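Nuclease NucT (Helicobacter pylori, PDB 6EHI) is a nuclease of the PLD-like family, with a mixed beta sheet flanked by helices and two copies of the chain in the assembly. Local coordinates at residues A[28-33]-A[110-115]; A[114-119]-A[136-141]; A[87-92]-A[154-159]; A[36-41]-A[60-65]. The protein carries 1 engineered substitution. One frame throughout, in Å; residues are numbered along the deposited sequence.

Contact 1: A[28-33]-A[110-115]; sequences SSARES and AIIDDK
The carboxylate of D113 reaches into the bend made by R31, E32 and S33 and takes the backbone N-H groups of all three residues. OD2 accepts from R31 N at 3.0 Å, through its syn lone pair and almost straight (170°). OD1 does double duty: S33 N meets it nearly along its C-O bond at 2.9 Å, while E32 N, at 2.8 Å, comes down from above the carboxylate plane. With CG beside its own backbone N (chi1 -58°), D113 turns its acid group back toward the 28-33 loop, and the return bond from D113 N to S33 O, 2.8 Å and nearly linear, closes the ring of contacts. Three N-H donors round one carboxylate would be expected to stabilise its negative charge. The R31 guanidinium points away, so the grip is a backbone one. Beneath the acid group, A30 CB sits 3.5 Å from D113 OD1 and 3.7 Å from I112 CG2, giving the polar knot an apolar floor. Water 1 accepts from S33 OG and donates to the carbonyls of I111 and D113. D113 stands in the tight turn closed by K115 N to I112 O, at the hairpin between strands 108-112 and 116-120. The contact ties that turn to the loop joining helix 16-28 to strand 33-38, while I111 leans on helix 142-158 through A148, K149 and Y152.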
loop_
_atom_site.group_PDB
_atom_site.type_symbol
_atom_site.label_atom_id
_atom_site.label_comp_id
_atom_site.label_asym_id
_atom_site.label_seq_id
_atom_site.Cartn_x
_atom_site.Cartn_y
_atom_site.Cartn_z
ATOM N N SER A 28 -12.838 -4.769 -15.207
ATOM C CA SER A 28 -13.662 -4.776 -16.404
ATOM C C SER A 28 -13.957 -6.138 -16.903
ATOM O O SER A 28 -15.114 -6.412 -17.213
ATOM C CB SER A 28 -13.027 -3.959 -17.469
ATOM O OG SER A 28 -13.143 -2.661 -17.033
ATOM N N SER A 29 -12.969 -7.030 -16.874
ATOM C CA SER A 29 -13.180 -8.369 -17.357
ATOM C C SER A 29 -13.676 -9.380 -16.293
ATOM O O SER A 29 -13.715 -10.568 -16.569
ATOM C CB SER A 29 -11.905 -8.849 -18.074
ATOM O OG SER A 29 -11.573 -7.934 -19.145
ATOM N N ALA A 30 -13.972 -8.975 -15.052
ATOM C CA ALA A 30 -14.540 -9.884 -14.062
ATOM C C ALA A 30 -15.794 -10.573 -14.609
ATOM O O ALA A 30 -16.586 -10.008 -15.349
ATOM C CB ALA A 30 -14.897 -9.221 -12.735
ATOM N N ARG A 31 -15.898 -11.826 -14.274
ATOM C CA ARG A 31 -17.009 -12.664 -14.727
ATOM C C ARG A 31 -17.996 -12.961 -13.619
ATOM O O ARG A 31 -19.095 -13.409 -13.927
ATOM C CB ARG A 31 -16.479 -14.015 -15.253
ATOM C CG ARG A 31 -15.353 -13.862 -16.242
ATOM C CD ARG A 31 -14.948 -15.194 -16.859
ATOM N NE ARG A 31 -14.027 -14.918 -17.968
ATOM C CZ ARG A 31 -13.472 -15.848 -18.762
ATOM N NH1 ARG A 31 -13.731 -17.153 -18.615
ATOM N NH2 ARG A 31 -12.643 -15.446 -19.729
ATOM N N GLU A 32 -17.612 -12.751 -12.345
ATOM C CA GLU A 32 -18.452 -13.061 -11.165
ATOM C C GLU A 32 -18.586 -11.990 -10.109
ATOM O O GLU A 32 -19.704 -11.657 -9.679
ATOM C CB GLU A 32 -17.869 -14.288 -10.431
ATOM C CG GLU A 32 -17.812 -15.540 -11.312
ATOM C CD GLU A 32 -19.196 -16.040 -11.679
ATOM O OE1 GLU A 32 -20.093 -15.923 -10.811
ATOM O OE2 GLU A 32 -19.384 -16.564 -12.804
ATOM N N SER A 33 -17.442 -11.526 -9.610
ATOM C CA SER A 33 -17.456 -10.635 -8.472
ATOM C C SER A 33 -16.238 -9.735 -8.382
ATOM O O SER A 33 -15.139 -10.026 -8.913
ATOM C CB SER A 33 -17.530 -11.393 -7.156
ATOM O OG SER A 33 -16.406 -12.200 -6.953
ATOM N N ALA A 110 -8.154 -4.891 -4.418
ATOM C CA ALA A 110 -9.254 -5.360 -5.257
ATOM C C ALA A 110 -9.140 -6.901 -5.459
ATOM O O ALA A 110 -8.059 -7.401 -5.827
ATOM C CB ALA A 110 -9.289 -4.701 -6.558
ATOM N N ILE A 111 -10.194 -7.622 -5.107
ATOM C CA ILE A 111 -10.238 -9.082 -5.335
ATOM C C ILE A 111 -11.207 -9.357 -6.491
ATOM O O ILE A 111 -12.394 -9.073 -6.381
ATOM C CB ILE A 111 -10.709 -9.810 -4.119
ATOM C CG1 ILE A 111 -9.951 -9.384 -2.813
ATOM C CG2 ILE A 111 -10.531 -11.319 -4.328
ATOM C CD1 ILE A 111 -10.589 -9.828 -1.549
ATOM N N ILE A 112 -10.737 -10.022 -7.518
ATOM C CA ILE A 112 -11.519 -10.218 -8.716
ATOM C C ILE A 112 -11.861 -11.717 -8.811
ATOM O O ILE A 112 -10.943 -12.549 -8.889
ATOM C CB ILE A 112 -10.745 -9.812 -9.997
ATOM C CG1 ILE A 112 -10.174 -8.388 -9.938
ATOM C CG2 ILE A 112 -11.645 -9.924 -11.224
ATOM C CD1 ILE A 112 -11.157 -7.330 -9.482
ATOM N N ASP A 113 -13.158 -12.043 -8.855
ATOM C CA ASP A 113 -13.605 -13.443 -8.929
ATOM C C ASP A 113 -12.818 -14.253 -7.817
ATOM O O ASP A 113 -12.671 -13.834 -6.650
ATOM C CB ASP A 113 -13.392 -13.974 -10.341
ATOM C CG ASP A 113 -14.150 -13.155 -11.478
ATOM O OD1 ASP A 113 -15.135 -12.392 -11.200
ATOM O OD2 ASP A 113 -13.829 -13.324 -12.685
ATOM N N ASP A 114 -12.305 -15.426 -8.154
ATOM C CA ASP A 114 -11.372 -16.101 -7.158
ATOM C C ASP A 114 -10.001 -16.117 -7.781
ATOM O O ASP A 114 -9.182 -17.016 -7.547
ATOM C CB ASP A 114 -11.882 -17.513 -6.827
ATOM C CG ASP A 114 -12.264 -18.347 -8.110
ATOM O OD1 ASP A 114 -12.434 -17.761 -9.221
ATOM O OD2 ASP A 114 -12.403 -19.598 -7.988
ATOM N N LYS A 115 -9.753 -15.166 -8.673
ATOM C CA LYS A 115 -8.634 -15.303 -9.551
ATOM C C LYS A 115 -7.567 -14.302 -9.391
ATOM O O LYS A 115 -6.427 -14.604 -9.755
ATOM C CB LYS A 115 -9.105 -15.290 -10.994
ATOM C CG LYS A 115 -10.202 -16.310 -11.294
ATOM C CD LYS A 115 -9.857 -17.753 -10.878
ATOM C CE LYS A 115 -10.815 -18.779 -11.511
ATOM N NZ LYS A 115 -10.352 -19.182 -12.869
HETATM O O HOH W 1 -13.934 -11.387 -5.871
#

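Contact 2: A[114-119]-A[136-141]; sequences DKIVFL and LLKTDD
V117 faces T139 as an antiparallel hydrogen-bonded pair, V117 N to T139 O and T139 N to V117 O both 2.9 Å, L119 faces L137 in the same way, and F118 sits between them opposite K138 as a non-hydrogen-bonded pair. On the face that carries F118, the K138 chain runs beside the phenyl ring, pointing the same way. Because K138 CG is anti to the backbone N (chi1 -178°) and the rest of the chain is extended, its methylenes slide along the ring: CG makes an off-centre CH-pi contact, 4.2 Å from the ring centroid, and CD comes within 3.7 Å of F118 CE2. I116 CG2 touches K138 CG from beside it, at 3.5 Å. L136 instead puts CD2 in the plane of the ring, against its edge, at 3.8 Å from F118 CD2. On the other face V117 and T139 lie side by side, and the V117 CG1 to T139 CG2 distance of 3.3 Å is tighter than normal van der Waals contact. T139 OG1 turns toward N7 OD1, to which it is hydrogen-bonded, and also accepts from D141 N, an ST turn just before the helix that D141 N-caps. At the entry, K115 and I116 both face I112, a classic beta bulge, and water 2 joins K115 O to D140 O. Helix 16-28 covers F118 through S22 and L23. Helix 142-158 reaches V117 and T139 from the other face, where L119 and L137 also pack on L119 and L137 of the second subunit.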
loop_
_atom_site.group_PDB
_atom_site.type_symbol
_atom_site.label_atom_id
_atom_site.label_comp_id
_atom_site.label_asym_id
_atom_site.label_seq_id
_atom_site.Cartn_x
_atom_site.Cartn_y
_atom_site.Cartn_z
ATOM N N ASP A 114 -12.305 -15.426 -8.154
ATOM C CA ASP A 114 -11.372 -16.101 -7.158
ATOM C C ASP A 114 -10.001 -16.117 -7.781
ATOM O O ASP A 114 -9.182 -17.016 -7.547
ATOM C CB ASP A 114 -11.882 -17.513 -6.827
ATOM C CG ASP A 114 -12.264 -18.347 -8.110
ATOM O OD1 ASP A 114 -12.434 -17.761 -9.221
ATOM O OD2 ASP A 114 -12.403 -19.598 -7.988
ATOM N N LYS A 115 -9.753 -15.166 -8.673
ATOM C CA LYS A 115 -8.634 -15.303 -9.551
ATOM C C LYS A 115 -7.567 -14.302 -9.391
ATOM O O LYS A 115 -6.427 -14.604 -9.755
ATOM C CB LYS A 115 -9.105 -15.290 -10.994
ATOM C CG LYS A 115 -10.202 -16.310 -11.294
ATOM C CD LYS A 115 -9.857 -17.753 -10.878
ATOM C CE LYS A 115 -10.815 -18.779 -11.511
ATOM N NZ LYS A 115 -10.352 -19.182 -12.869
ATOM N N ILE A 116 -7.876 -13.079 -8.959
ATOM C CA ILE A 116 -6.821 -12.056 -8.933
ATOM C C ILE A 116 -6.974 -11.208 -7.672
ATOM O O ILE A 116 -8.065 -10.978 -7.216
ATOM C CB ILE A 116 -6.893 -11.009 -10.116
ATOM C CG1 ILE A 116 -7.001 -11.685 -11.488
ATOM C CG2 ILE A 116 -5.703 -10.072 -10.084
ATOM C CD1 ILE A 116 -7.536 -10.674 -12.552
ATOM N N VAL A 117 -5.841 -10.872 -7.045
ATOM C CA VAL A 117 -5.845 -9.801 -6.046
ATOM C C VAL A 117 -4.818 -8.745 -6.423
ATOM O O VAL A 117 -3.726 -9.033 -6.914
ATOM C CB VAL A 117 -5.709 -10.281 -4.628
ATOM C CG1 VAL A 117 -4.428 -11.048 -4.435
ATOM C CG2 VAL A 117 -5.809 -9.065 -3.704
ATOM N N PHE A 118 -5.267 -7.476 -6.307
ATOM C CA PHE A 118 -4.452 -6.262 -6.496
ATOM C C PHE A 118 -4.266 -5.624 -5.189
ATOM O O PHE A 118 -5.201 -5.432 -4.386
ATOM C CB PHE A 118 -5.150 -5.217 -7.422
ATOM C CG PHE A 118 -5.357 -5.688 -8.835
ATOM C CD1 PHE A 118 -6.494 -6.383 -9.237
ATOM C CD2 PHE A 118 -4.449 -5.329 -9.827
ATOM C CE1 PHE A 118 -6.663 -6.719 -10.539
ATOM C CE2 PHE A 118 -4.604 -5.719 -11.157
ATOM C CZ PHE A 118 -5.702 -6.419 -11.503
ATOM N N LEU A 119 -3.017 -5.424 -4.825
ATOM C CA LEU A 119 -2.738 -4.686 -3.608
ATOM C C LEU A 119 -1.505 -3.803 -3.729
ATOM O O LEU A 119 -0.867 -3.821 -4.720
ATOM C CB LEU A 119 -2.639 -5.640 -2.383
ATOM C CG LEU A 119 -1.530 -6.692 -2.385
ATOM C CD1 LEU A 119 -0.160 -6.130 -2.006
ATOM C CD2 LEU A 119 -1.824 -7.774 -1.418
ATOM N N LEU A 136 2.123 -1.192 -7.188
ATOM C CA LEU A 136 0.849 -1.930 -7.382
ATOM C C LEU A 136 1.232 -3.365 -7.711
ATOM O O LEU A 136 2.038 -3.588 -8.683
ATOM C CB LEU A 136 0.027 -1.306 -8.489
ATOM C CG LEU A 136 -1.417 -1.763 -8.570
ATOM C CD1 LEU A 136 -2.262 -0.626 -9.119
ATOM C CD2 LEU A 136 -1.525 -2.930 -9.488
ATOM N N LEU A 137 0.764 -4.316 -6.934
ATOM C CA LEU A 137 1.034 -5.747 -7.161
ATOM C C LEU A 137 -0.220 -6.496 -7.514
ATOM O O LEU A 137 -1.231 -6.396 -6.818
ATOM C CB LEU A 137 1.669 -6.382 -5.957
ATOM C CG LEU A 137 2.073 -7.855 -6.283
ATOM C CD1 LEU A 137 3.557 -7.841 -6.490
ATOM C CD2 LEU A 137 1.687 -8.845 -5.263
ATOM N N LYS A 138 -0.180 -7.187 -8.630
ATOM C CA LYS A 138 -1.203 -8.155 -9.053
ATOM C C LYS A 138 -0.703 -9.554 -8.823
ATOM O O LYS A 138 0.474 -9.850 -9.144
ATOM C CB LYS A 138 -1.470 -7.993 -10.525
ATOM C CG LYS A 138 -2.539 -8.881 -11.115
ATOM C CD LYS A 138 -2.693 -8.563 -12.620
ATOM C CE LYS A 138 -3.532 -9.609 -13.323
ATOM N NZ LYS A 138 -3.373 -9.382 -14.785
ATOM N N THR A 139 -1.519 -10.351 -8.177
ATOM C CA THR A 139 -1.212 -11.773 -8.033
ATOM C C THR A 139 -2.383 -12.653 -8.266
ATOM O O THR A 139 -3.533 -12.293 -7.978
ATOM C CB THR A 139 -0.505 -12.099 -6.715
ATOM O OG1 THR A 139 -0.071 -13.483 -6.681
ATOM C CG2 THR A 139 -1.393 -11.897 -5.551
ATOM N N ASP A 140 -2.100 -13.860 -8.786
ATOM C CA ASP A 140 -3.098 -14.946 -8.865
ATOM C C ASP A 140 -2.827 -16.075 -7.860
ATOM O O ASP A 140 -3.340 -17.192 -7.989
ATOM C CB ASP A 140 -3.188 -15.500 -10.299
ATOM C CG ASP A 140 -1.940 -16.190 -10.740
ATOM O OD1 ASP A 140 -0.939 -16.212 -9.996
ATOM O OD2 ASP A 140 -1.930 -16.761 -11.860
ATOM N N ASP A 141 -2.001 -15.821 -6.851
ATOM C CA ASP A 141 -1.687 -16.796 -5.867
ATOM C C ASP A 141 -2.909 -17.147 -5.054
ATOM O O ASP A 141 -3.474 -16.299 -4.326
ATOM C CB ASP A 141 -0.610 -16.243 -4.945
ATOM C CG ASP A 141 -0.209 -17.200 -3.863
ATOM O OD1 ASP A 141 -0.016 -18.394 -4.112
ATOM O OD2 ASP A 141 -0.045 -16.759 -2.736
HETATM O O HOH W 2 -5.828 -17.658 -8.980
#

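Contact 3: A[87-92]-A[154-159]; sequences KVCLLK and KMLESC
C89 and C159 are joined by a disulfide, SG to SG 2.1 Å, with a torsion of -89° about the sulfur bond, close to the relaxed right angle. C159 was modelled in two conformers, this being one. At both cysteines SG stands between the backbone N and the carbonyl carbon, which brings the two sulfurs together between the strand and the end of the helix. L156 CD1 rests against the bridge, 4.1 Å from C89 SG. L91 packs beside the bridge, CB 4.1 Å from C159 CB, with CD1 against the S158 backbone and CD2 3.9 Å from M155 CE, the L91 and M155 side chains crossing at about a right angle. The backbone comes close too, with C159 CA 3.2 Å from L90 O. Further out, C89, L91 and M155 all pack on I63 of the adjoining strand, M105 touches both L91 and M155, and Y14 and Y133 of the second subunit reach M155 and L91 respectively. L90 is joined to V160 by backbone hydrogen bonding. Strand 87-91 and helix 154-158 cross at 84°. The arrangement is a covalent cross-link in a PLD-like alpha/beta fold, fastening the residue just after helix 142-158 to strand 86-91.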
loop_
_atom_site.group_PDB
_atom_site.type_symbol
_atom_site.label_atom_id
_atom_site.label_comp_id
_atom_site.label_asym_id
_atom_site.label_seq_id
_atom_site.Cartn_x
_atom_site.Cartn_y
_atom_site.Cartn_z
ATOM N N LYS A 87 -22.791 -2.704 -3.858
ATOM C CA LYS A 87 -22.910 -2.507 -2.407
ATOM C C LYS A 87 -21.760 -1.595 -2.029
ATOM O O LYS A 87 -20.610 -1.954 -2.252
ATOM C CB LYS A 87 -22.761 -3.823 -1.617
ATOM C CG LYS A 87 -23.053 -3.638 -0.116
ATOM C CD LYS A 87 -22.653 -4.863 0.716
ATOM C CE LYS A 87 -22.864 -4.733 2.217
ATOM N NZ LYS A 87 -24.256 -4.347 2.581
ATOM N N VAL A 88 -22.041 -0.441 -1.458
ATOM C CA VAL A 88 -20.952 0.432 -0.912
ATOM C C VAL A 88 -21.176 0.597 0.568
ATOM O O VAL A 88 -22.335 0.605 1.047
ATOM C CB VAL A 88 -20.839 1.782 -1.636
ATOM C CG1 VAL A 88 -20.651 1.595 -3.103
ATOM C CG2 VAL A 88 -22.020 2.681 -1.297
ATOM N N CYS A 89 -20.095 0.715 1.357
ATOM C CA CYS A 89 -20.220 0.931 2.754
ATOM C C CYS A 89 -18.937 1.624 3.314
ATOM O O CYS A 89 -17.999 1.867 2.530
ATOM C CB CYS A 89 -20.528 -0.429 3.403
ATOM S SG CYS A 89 -19.115 -1.599 3.288
ATOM N N LEU A 90 -18.910 1.950 4.588
ATOM C CA LEU A 90 -17.865 2.746 5.213
ATOM C C LEU A 90 -17.292 2.016 6.379
ATOM O O LEU A 90 -18.019 1.336 7.085
ATOM C CB LEU A 90 -18.448 4.069 5.688
ATOM C CG LEU A 90 -19.044 5.015 4.676
ATOM C CD1 LEU A 90 -19.984 6.087 5.270
ATOM C CD2 LEU A 90 -17.899 5.641 3.915
ATOM N N LEU A 91 -15.988 2.157 6.643
ATOM C CA LEU A 91 -15.356 1.509 7.708
ATOM C C LEU A 91 -14.299 2.344 8.373
ATOM O O LEU A 91 -13.474 2.926 7.664
ATOM C CB LEU A 91 -14.834 0.188 7.202
ATOM C CG LEU A 91 -14.126 -0.740 8.140
ATOM C CD1 LEU A 91 -15.039 -1.185 9.304
ATOM C CD2 LEU A 91 -13.631 -1.918 7.353
ATOM N N LYS A 92 -14.426 2.602 9.671
ATOM C CA LYS A 92 -13.360 3.228 10.452
ATOM C C LYS A 92 -12.508 2.155 11.132
ATOM O O LYS A 92 -12.878 1.033 11.259
ATOM C CB LYS A 92 -13.845 4.310 11.497
ATOM C CG LYS A 92 -14.647 3.803 12.653
ATOM C CD LYS A 92 -15.130 4.966 13.571
ATOM C CE LYS A 92 -16.134 5.871 12.835
ATOM N NZ LYS A 92 -17.127 6.717 13.607
ATOM N N LYS A 154 -15.027 -10.635 6.814
ATOM C CA LYS A 154 -15.018 -10.125 8.182
ATOM C C LYS A 154 -15.093 -8.588 8.203
ATOM O O LYS A 154 -15.879 -8.004 8.941
ATOM C CB LYS A 154 -13.761 -10.564 8.977
ATOM C CG LYS A 154 -13.752 -12.044 9.382
ATOM C CD LYS A 154 -12.740 -12.407 10.469
ATOM C CE LYS A 154 -12.594 -11.439 11.640
ATOM N NZ LYS A 154 -13.448 -11.654 12.838
ATOM N N MET A 155 -14.299 -7.949 7.312
ATOM C CA MET A 155 -14.419 -6.509 7.158
ATOM C C MET A 155 -15.855 -6.077 6.809
ATOM O O MET A 155 -16.337 -5.009 7.318
ATOM C CB MET A 155 -13.451 -5.987 6.112
ATOM C CG MET A 155 -12.045 -6.162 6.673
ATOM S SD MET A 155 -10.789 -5.745 5.419
ATOM C CE MET A 155 -11.014 -3.995 5.304
ATOM N N LEU A 156 -16.463 -6.772 5.895
ATOM C CA LEU A 156 -17.791 -6.424 5.389
ATOM C C LEU A 156 -18.805 -6.448 6.506
ATOM O O LEU A 156 -19.745 -5.637 6.551
ATOM C CB LEU A 156 -18.197 -7.434 4.310
ATOM C CG LEU A 156 -19.007 -6.941 3.126
ATOM C CD1 LEU A 156 -18.633 -5.603 2.524
ATOM C CD2 LEU A 156 -18.947 -8.066 2.061
ATOM N N GLU A 157 -18.618 -7.345 7.464
ATOM C CA GLU A 157 -19.533 -7.391 8.661
ATOM C C GLU A 157 -19.368 -6.294 9.657
ATOM O O GLU A 157 -20.250 -6.125 10.506
ATOM C CB GLU A 157 -19.433 -8.711 9.444
ATOM C CG GLU A 157 -20.193 -9.924 8.937
ATOM C CD GLU A 157 -19.578 -11.239 9.435
ATOM O OE1 GLU A 157 -19.249 -11.349 10.643
ATOM O OE2 GLU A 157 -19.441 -12.171 8.618
ATOM N N SER A 158 -18.224 -5.574 9.644
ATOM C CA SER A 158 -18.039 -4.392 10.455
ATOM C C SER A 158 -18.369 -3.057 9.799
ATOM O O SER A 158 -18.410 -2.068 10.494
ATOM C CB SER A 158 -16.591 -4.385 11.007
ATOM O OG SER A 158 -16.244 -5.678 11.548
ATOM N N CYS A 159 -18.524 -3.007 8.449
ATOM C CA CYS A 159 -18.751 -1.730 7.739
ATOM C C CYS A 159 -20.208 -1.294 7.843
ATOM O O CYS A 159 -21.128 -2.128 7.939
ATOM C CB CYS A 159 -18.291 -1.795 6.253
ATOM S SG CYS A 159 -19.273 -2.733 5.048
#

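Contact 4: A[36-41]-A[60-65]; sequences IAIYSF and VQIIYD
Four backbone bonds stitch strand 33-38 to strand 59-65 in parallel. I36 N donates to Q61 O, I63 N to I36 O and I38 N to I63 O, all at 2.8 Å, the last nearly along the carbonyl bond; D65 N to I38 O is longer, 3.2 Å. Beyond this ladder Y39 and D65 lie alongside each other, pointing the same way, with the ring and carboxylate planes 31° apart and Y39 CE1 3.6 Å from D65 OD2. A chi1 of 173° swings the D65 carboxylate alongside the Y39 ring, where OD2 takes S68 N, capping the helix that follows, and a hydrogen from water 3, which is also hydrogen-bonded to Y39 OH, while OD1 takes M105 N. The D65 carboxylate is thereby fixed both to its own helix and to the neighbouring loop. On the face of I36, I38, I62 and Y64 the contacts turn apolar. I62 CG2 meets the CG2 methyls of both I36 and I38, the three forming a triangle; it is 3.9 Å from I36 CG2. I38 CG2 sits over one face of the Y64 ring, offset toward its rim. The F41 and Y64 rings are nearly parallel (12°) but slid apart, F41 CD2 reaching Y64 CE2 at 3.8 Å, and Y64 OH is hydrogen-bonded to T76 OG1. I50 of helix 44-54 covers I36 and F41. Two adjacent parallel strands linked through that helix form a beta-alpha-beta unit, here at the centre of the PLD-like fold.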
loop_
_atom_site.group_PDB
_atom_site.type_symbol
_atom_site.label_atom_id
_atom_site.label_comp_id
_atom_site.label_asym_id
_atom_site.label_seq_id
_atom_site.Cartn_x
_atom_site.Cartn_y
_atom_site.Cartn_z
ATOM N N ILE A 36 -13.766 -4.823 -3.143
ATOM C CA ILE A 36 -12.769 -3.743 -3.061
ATOM C C ILE A 36 -12.782 -3.167 -1.679
ATOM O O ILE A 36 -13.859 -2.966 -1.075
ATOM C CB ILE A 36 -13.098 -2.601 -4.037
ATOM C CG1 ILE A 36 -12.996 -3.085 -5.470
ATOM C CG2 ILE A 36 -12.269 -1.319 -3.808
ATOM C CD1 ILE A 36 -13.826 -2.326 -6.537
ATOM N N ALA A 37 -11.595 -2.944 -1.106
ATOM C CA ALA A 37 -11.446 -2.098 0.087
ATOM C C ALA A 37 -10.493 -0.997 -0.254
ATOM O O ALA A 37 -9.398 -1.316 -0.704
ATOM C CB ALA A 37 -10.933 -2.918 1.213
ATOM N N ILE A 38 -10.924 0.262 -0.166
ATOM C CA ILE A 38 -10.124 1.392 -0.617
ATOM C C ILE A 38 -10.209 2.536 0.312
ATOM O O ILE A 38 -11.286 2.958 0.668
ATOM C CB ILE A 38 -10.556 1.760 -2.046
ATOM C CG1 ILE A 38 -9.624 2.796 -2.700
ATOM C CG2 ILE A 38 -12.045 2.067 -2.152
ATOM C CD1 ILE A 38 -8.219 2.296 -2.906
ATOM N N TYR A 39 -9.039 3.115 0.658
ATOM C CA TYR A 39 -8.939 4.287 1.497
ATOM C C TYR A 39 -9.527 5.505 0.803
ATOM O O TYR A 39 -10.515 6.100 1.297
ATOM C CB TYR A 39 -7.445 4.566 1.925
ATOM C CG TYR A 39 -7.329 5.831 2.688
ATOM C CD1 TYR A 39 -7.675 5.872 4.051
ATOM C CD2 TYR A 39 -6.960 7.039 2.043
ATOM C CE1 TYR A 39 -7.624 7.046 4.754
ATOM C CE2 TYR A 39 -6.946 8.221 2.745
ATOM C CZ TYR A 39 -7.328 8.193 4.115
ATOM O OH TYR A 39 -7.273 9.336 4.907
ATOM N N SER A 40 -8.937 5.911 -0.355
ATOM C CA SER A 40 -9.434 7.051 -1.115
ATOM C C SER A 40 -9.655 6.596 -2.554
ATOM O O SER A 40 -8.788 5.945 -3.125
ATOM C CB SER A 40 -8.436 8.230 -1.073
ATOM O OG SER A 40 -8.666 9.178 -2.106
ATOM N N PHE A 41 -10.800 6.968 -3.137
ATOM C CA PHE A 41 -11.180 6.516 -4.431
ATOM C C PHE A 41 -11.941 7.684 -5.096
ATOM O O PHE A 41 -13.124 7.899 -4.885
ATOM C CB PHE A 41 -12.009 5.242 -4.309
ATOM C CG PHE A 41 -12.542 4.675 -5.571
ATOM C CD1 PHE A 41 -12.191 5.165 -6.857
ATOM C CD2 PHE A 41 -13.509 3.696 -5.504
ATOM C CE1 PHE A 41 -12.739 4.635 -8.013
ATOM C CE2 PHE A 41 -14.108 3.148 -6.648
ATOM C CZ PHE A 41 -13.663 3.564 -7.935
ATOM N N VAL A 60 -20.574 -6.266 -7.168
ATOM C CA VAL A 60 -19.521 -5.423 -6.721
ATOM C C VAL A 60 -19.758 -4.993 -5.288
ATOM O O VAL A 60 -20.865 -4.605 -4.896
ATOM C CB VAL A 60 -19.443 -4.202 -7.617
ATOM C CG1 VAL A 60 -18.343 -3.304 -7.155
ATOM C CG2 VAL A 60 -19.240 -4.632 -9.043
ATOM N N GLN A 61 -18.726 -5.077 -4.473
ATOM C CA GLN A 61 -18.779 -4.629 -3.078
ATOM C C GLN A 61 -17.560 -3.706 -2.855
ATOM O O GLN A 61 -16.477 -4.022 -3.325
ATOM C CB GLN A 61 -18.657 -5.811 -2.170
ATOM C CG GLN A 61 -19.885 -6.705 -2.279
ATOM C CD GLN A 61 -19.742 -8.020 -1.543
ATOM O OE1 GLN A 61 -18.704 -8.690 -1.649
ATOM N NE2 GLN A 61 -20.763 -8.371 -0.729
ATOM N N ILE A 62 -17.789 -2.555 -2.267
ATOM C CA ILE A 62 -16.720 -1.566 -2.039
ATOM C C ILE A 62 -16.780 -1.088 -0.626
ATOM O O ILE A 62 -17.803 -0.544 -0.248
ATOM C CB ILE A 62 -16.912 -0.386 -2.990
ATOM C CG1 ILE A 62 -17.189 -0.888 -4.410
ATOM C CG2 ILE A 62 -15.658 0.517 -2.971
ATOM C CD1 ILE A 62 -17.368 0.221 -5.410
ATOM N N ILE A 63 -15.759 -1.365 0.192
ATOM C CA ILE A 63 -15.571 -0.793 1.552
ATOM C C ILE A 63 -14.678 0.439 1.423
ATOM O O ILE A 63 -13.534 0.306 0.947
ATOM C CB ILE A 63 -14.922 -1.815 2.519
ATOM C CG1 ILE A 63 -15.694 -3.148 2.487
ATOM C CG2 ILE A 63 -14.742 -1.172 3.855
ATOM C CD1 ILE A 63 -15.102 -4.309 3.287
ATOM N N TYR A 64 -15.201 1.642 1.711
ATOM C CA TYR A 64 -14.432 2.889 1.749
ATOM C C TYR A 64 -14.005 3.278 3.156
ATOM O O TYR A 64 -14.796 3.101 4.162
ATOM C CB TYR A 64 -15.300 3.979 1.233
ATOM C CG TYR A 64 -15.731 4.024 -0.213
ATOM C CD1 TYR A 64 -16.774 3.178 -0.733
ATOM C CD2 TYR A 64 -15.050 4.853 -1.135
ATOM C CE1 TYR A 64 -17.190 3.271 -2.044
ATOM C CE2 TYR A 64 -15.446 4.909 -2.449
ATOM C CZ TYR A 64 -16.505 4.127 -2.910
ATOM O OH TYR A 64 -16.889 4.158 -4.233
ATOM N N ASP A 65 -12.846 3.904 3.340
ATOM C CA ASP A 65 -12.554 4.540 4.645
ATOM C C ASP A 65 -13.681 5.536 5.086
ATOM O O ASP A 65 -14.138 6.369 4.271
ATOM C CB ASP A 65 -11.197 5.242 4.659
ATOM C CG ASP A 65 -10.938 6.046 5.919
ATOM O OD1 ASP A 65 -10.640 5.412 6.913
ATOM O OD2 ASP A 65 -11.026 7.328 5.908
HETATM O O HOH W 3 -9.326 9.357 6.770
#

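How the contacts relate
Contact 4 is the core of the set: its centre lies about 5 Å from the centre of the chain, those of the others about 12 Å. Contacts 2 and 4 are both strand ladders, one antiparallel and one parallel, at different places in the same sheet; both are buried, but contact 2 also meets the second subunit. Contact 1 abuts contact 2 along the hairpin they share and is held largely by one carboxylate on backbone N-H groups, at a partly buried turn. Contact 3 borders contact 4 through strands 86-91 and 59-65, and replaces hydrogen bonding between its segments with a covalent sulfur link and leucine packing.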